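Local coordinates for protein 4-alpha-glucanotransferase (Streptococcus agalactiae, PDB 6M6T) that is an amylomaltase of the 4-alpha-glucanotransferase family, a TIM-barrel protein with glycans bound in its pockets, at residues 292-297 with 341-346. Residues are numbered along the deposited sequence; the frame is centred on the assembly and turned at random.
Sequences YLRIDH and IAENLG. With AC1 (4,6-dideoxy-4-{[(1S,4R,5S,6S)-4,5,6-trihydroxy-3-(hydroxymethyl)cyclohex-2-en-1-yl]amino}-alpha-D-glucopyranose), chain J; ASO (1,5-anhydro-D-glucitol), chain I; GLC (alpha-D-glucopyranose), chain B.
The Arg294 guanidinium carries the CG of Glu343 over one face, offset toward its rim, with CG 3.4 Å from NH1 of Arg294. Strands 292-295 and 340-342 are parallel neighbours in the TIM barrel, and Asp296, His297 and Glu343 lie just past their carboxyl ends. The carboxylate of Glu343 lies 25° from the guanidinium plane, yet no N-H points at it: NH2 of Arg294 and OE2 of Glu343 are 4.4 Å apart, with the oxygen well out of that plane. NH2 instead makes a salt bridge to Asp216 on strand 212-217, the neighbour of 292-295 on its other side. The His297 ring meets Trp261 edge-to-face.

The backbone evidence is a ladder in which the two segments take turns to donate, as parallel pairing requires: Ile341 N to Leu293 O (2.8 Å), Ile295 N to Ile341 O (3.1 Å) and Glu343 N to Ile295 O (3.3 Å). Arg294 and Ile341 are paired, so their side chains leave the sheet on the same face, where CG1 of Ile341 touches CB of Arg294 at 3.5 Å. Ile295 and Ala342 take the other face.

Past the paired residues, the Glu343 side chain reaches across to 292-297. CG stands anti to the backbone N and the chain bends at chi2 (-94°), which sets the carboxylate alongside that of Asp296, both pointing the same way. The main-chain N-H of His297 grips OE2 of Glu343 from 46° above the carboxylate plane, N to OE2 3.1 Å, as one of the contacts of that oxygen. Glu343 lies beside AC1 of one bound glycan, while Asp296 is bonded to ASO of another, which is also hydrogen-bonded to Asp397. The link itself is covalent, joining OD2 of Asp296 to C1 of ASO at 1.5 Å.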
loop_
_atom_site.group_PDB
_atom_site.type_symbol
_atom_site.label_atom_id
_atom_site.label_comp_id
_atom_site.label_asym_id
_atom_site.label_seq_id
_atom_site.Cartn_x
_atom_site.Cartn_y
_atom_site.Cartn_z
ATOM N N TYR A 292 -4.969 -11.692 -2.712
ATOM C CA TYR A 292 -5.528 -11.489 -1.388
ATOM C C TYR A 292 -5.515 -9.996 -1.116
ATOM O O TYR A 292 -4.459 -9.371 -1.197
ATOM C CB TYR A 292 -4.718 -12.239 -0.312
ATOM C CG TYR A 292 -5.191 -13.644 -0.057
ATOM C CD1 TYR A 292 -4.857 -14.676 -0.914
ATOM C CD2 TYR A 292 -5.990 -13.936 1.038
ATOM C CE1 TYR A 292 -5.299 -15.956 -0.694
ATOM C CE2 TYR A 292 -6.441 -15.229 1.275
ATOM C CZ TYR A 292 -6.093 -16.231 0.403
ATOM O OH TYR A 292 -6.541 -17.512 0.634
ATOM N N LEU A 293 -6.664 -9.431 -0.770
ATOM C CA LEU A 293 -6.771 -8.005 -0.510
ATOM C C LEU A 293 -6.767 -7.735 0.986
ATOM O O LEU A 293 -7.478 -8.388 1.751
ATOM C CB LEU A 293 -8.044 -7.430 -1.132
ATOM C CG LEU A 293 -8.161 -5.904 -1.159
ATOM C CD1 LEU A 293 -7.314 -5.306 -2.305
ATOM C CD2 LEU A 293 -9.628 -5.484 -1.251
ATOM N N ARG A 294 -5.996 -6.736 1.388
ATOM C CA ARG A 294 -5.822 -6.338 2.777
ATOM C C ARG A 294 -6.424 -4.950 2.926
ATOM O O ARG A 294 -5.844 -3.969 2.445
ATOM C CB ARG A 294 -4.340 -6.341 3.139
ATOM C CG ARG A 294 -4.019 -5.720 4.475
ATOM C CD ARG A 294 -2.814 -4.807 4.356
ATOM N NE ARG A 294 -2.062 -4.670 5.604
ATOM C CZ ARG A 294 -1.900 -3.531 6.272
ATOM N NH1 ARG A 294 -1.188 -3.535 7.400
ATOM N NH2 ARG A 294 -2.442 -2.396 5.820
ATOM N N ILE A 295 -7.591 -4.858 3.559
ATOM C CA ILE A 295 -8.227 -3.554 3.709
ATOM C C ILE A 295 -7.620 -2.854 4.922
ATOM O O ILE A 295 -7.691 -3.351 6.048
ATOM C CB ILE A 295 -9.759 -3.659 3.804
ATOM C CG1 ILE A 295 -10.363 -2.255 3.897
ATOM C CG2 ILE A 295 -10.219 -4.480 4.982
ATOM C CD1 ILE A 295 -9.747 -1.196 2.932
ATOM N N ASP A 296 -6.971 -1.716 4.677
ATOM C CA ASP A 296 -6.315 -0.982 5.748
ATOM C C ASP A 296 -7.357 -0.376 6.673
ATOM O O ASP A 296 -8.482 -0.087 6.259
ATOM C CB ASP A 296 -5.422 0.128 5.186
ATOM C CG ASP A 296 -4.570 0.778 6.261
ATOM O OD1 ASP A 296 -4.299 0.092 7.257
ATOM O OD2 ASP A 296 -4.175 1.963 6.150
ATOM N N HIS A 297 -6.974 -0.197 7.940
ATOM C CA HIS A 297 -7.752 0.564 8.926
ATOM C C HIS A 297 -9.208 0.103 8.987
ATOM O O HIS A 297 -10.150 0.860 8.741
ATOM C CB HIS A 297 -7.682 2.057 8.633
ATOM C CG HIS A 297 -8.199 2.907 9.744
ATOM N ND1 HIS A 297 -7.607 2.942 10.986
ATOM C CD2 HIS A 297 -9.242 3.772 9.797
ATOM C CE1 HIS A 297 -8.264 3.790 11.759
ATOM N NE2 HIS A 297 -9.258 4.311 11.059
ATOM N N ILE A 341 -8.177 -9.919 3.979
ATOM C CA ILE A 341 -7.685 -9.890 5.347
ATOM C C ILE A 341 -7.897 -8.488 5.879
ATOM O O ILE A 341 -7.760 -7.503 5.140
ATOM C CB ILE A 341 -6.217 -10.333 5.468
ATOM C CG1 ILE A 341 -5.285 -9.286 4.878
ATOM C CG2 ILE A 341 -6.013 -11.692 4.809
ATOM C CD1 ILE A 341 -3.825 -9.686 4.928
ATOM N N ALA A 342 -8.280 -8.405 7.150
ATOM C CA ALA A 342 -8.697 -7.161 7.777
ATOM C C ALA A 342 -7.619 -6.662 8.724
ATOM O O ALA A 342 -7.160 -7.400 9.602
ATOM C CB ALA A 342 -10.005 -7.363 8.535
ATOM N N GLU A 343 -7.228 -5.409 8.553
ATOM C CA GLU A 343 -6.224 -4.775 9.405
ATOM C C GLU A 343 -6.956 -4.110 10.566
ATOM O O GLU A 343 -7.455 -2.992 10.440
ATOM C CB GLU A 343 -5.407 -3.772 8.591
ATOM C CG GLU A 343 -4.069 -3.384 9.206
ATOM C CD GLU A 343 -4.154 -2.106 10.045
ATOM O OE1 GLU A 343 -3.986 -2.192 11.274
ATOM O OE2 GLU A 343 -4.379 -1.003 9.491
ATOM N N ASN A 344 -7.016 -4.780 11.717
ATOM C CA ASN A 344 -7.864 -4.274 12.794
ATOM C C ASN A 344 -7.068 -3.820 14.009
ATOM O O ASN A 344 -7.432 -4.121 15.149
ATOM C CB ASN A 344 -8.889 -5.333 13.197
ATOM C CG ASN A 344 -8.247 -6.616 13.681
ATOM O OD1 ASN A 344 -7.147 -6.980 13.264
ATOM N ND2 ASN A 344 -8.936 -7.308 14.569
ATOM N N LEU A 345 -5.990 -3.083 13.784
ATOM C CA LEU A 345 -5.134 -2.635 14.869
ATOM C C LEU A 345 -5.661 -1.339 15.466
ATOM O O LEU A 345 -6.022 -0.413 14.738
ATOM C CB LEU A 345 -3.707 -2.448 14.368
ATOM C CG LEU A 345 -3.029 -3.805 14.162
ATOM C CD1 LEU A 345 -2.095 -3.748 12.971
ATOM C CD2 LEU A 345 -2.283 -4.247 15.434
ATOM N N GLY A 346 -5.723 -1.289 16.784
ATOM C CA GLY A 346 -6.044 -0.053 17.485
ATOM C C GLY A 346 -7.525 0.115 17.759
ATOM O O GLY A 346 -8.385 -0.370 17.023
HETATM C C1 AC1 J . -1.350 1.819 18.826
HETATM O O2 AC1 J . -2.175 4.020 19.430
HETATM C C2 AC1 J . -1.574 3.261 18.367
HETATM C C4A AC1 J . -3.658 2.247 11.463
HETATM C C3 AC1 J . -2.539 3.258 17.219
HETATM O O3 AC1 J . -2.716 4.615 16.831
HETATM C C4 AC1 J . -1.969 2.441 16.059
HETATM N N4A AC1 J . -2.933 2.310 14.963
HETATM C C5 AC1 J . -1.638 1.032 16.504
HETATM O O5 AC1 J . -0.791 1.034 17.697
HETATM C C6 AC1 J . -0.975 0.305 15.316
HETATM C C1B AC1 J . -2.977 3.435 14.019
HETATM C C2B AC1 J . -4.356 3.425 13.438
HETATM O O2B AC1 J . -5.268 3.399 14.536
HETATM C C3B AC1 J . -4.534 2.152 12.652
HETATM O O3B AC1 J . -5.863 2.055 12.161
HETATM O O4 AC1 J . -3.732 1.003 10.735
HETATM C C5B AC1 J . -2.343 2.581 11.828
HETATM C C7B AC1 J . -2.025 3.211 13.033
HETATM C C6B AC1 J . -1.242 2.308 10.825
HETATM O O6B AC1 J . -1.657 1.170 10.066
HETATM C C1 ASO I . -3.573 3.012 6.977
HETATM C C2 ASO I . -2.032 2.964 7.034
HETATM C C3 ASO I . -1.492 4.231 7.719
HETATM C C4 ASO I . -1.983 5.452 6.919
HETATM C C5 ASO I . -3.485 5.439 6.844
HETATM C C6 ASO I . -3.930 6.505 5.844
HETATM O O2 ASO I . -1.578 1.788 7.714
HETATM O O3 ASO I . -0.024 4.189 7.768
HETATM O O4 ASO I . -1.525 6.696 7.502
HETATM O O5 ASO I . -3.951 4.213 6.273
HETATM O O6 ASO I . -5.088 6.043 5.127
HETATM C C1 GLC B . -3.445 -1.941 21.969
HETATM C C2 GLC B . -3.723 -1.978 20.425
HETATM C C3 GLC B . -2.718 -1.095 19.659
HETATM C C4 GLC B . -3.005 0.313 20.216
HETATM C C5 GLC B . -2.460 0.319 21.670
HETATM C C6 GLC B . -2.342 1.745 22.234
HETATM O O1 GLC B . -2.230 -2.637 22.288
HETATM O O2 GLC B . -3.740 -3.327 19.894
HETATM O O3 GLC B . -2.947 -1.208 18.245
HETATM O O4 GLC B . -2.633 1.452 19.355
HETATM O O5 GLC B . -3.369 -0.556 22.464
HETATM O O6 GLC B . -1.150 1.920 23.018
#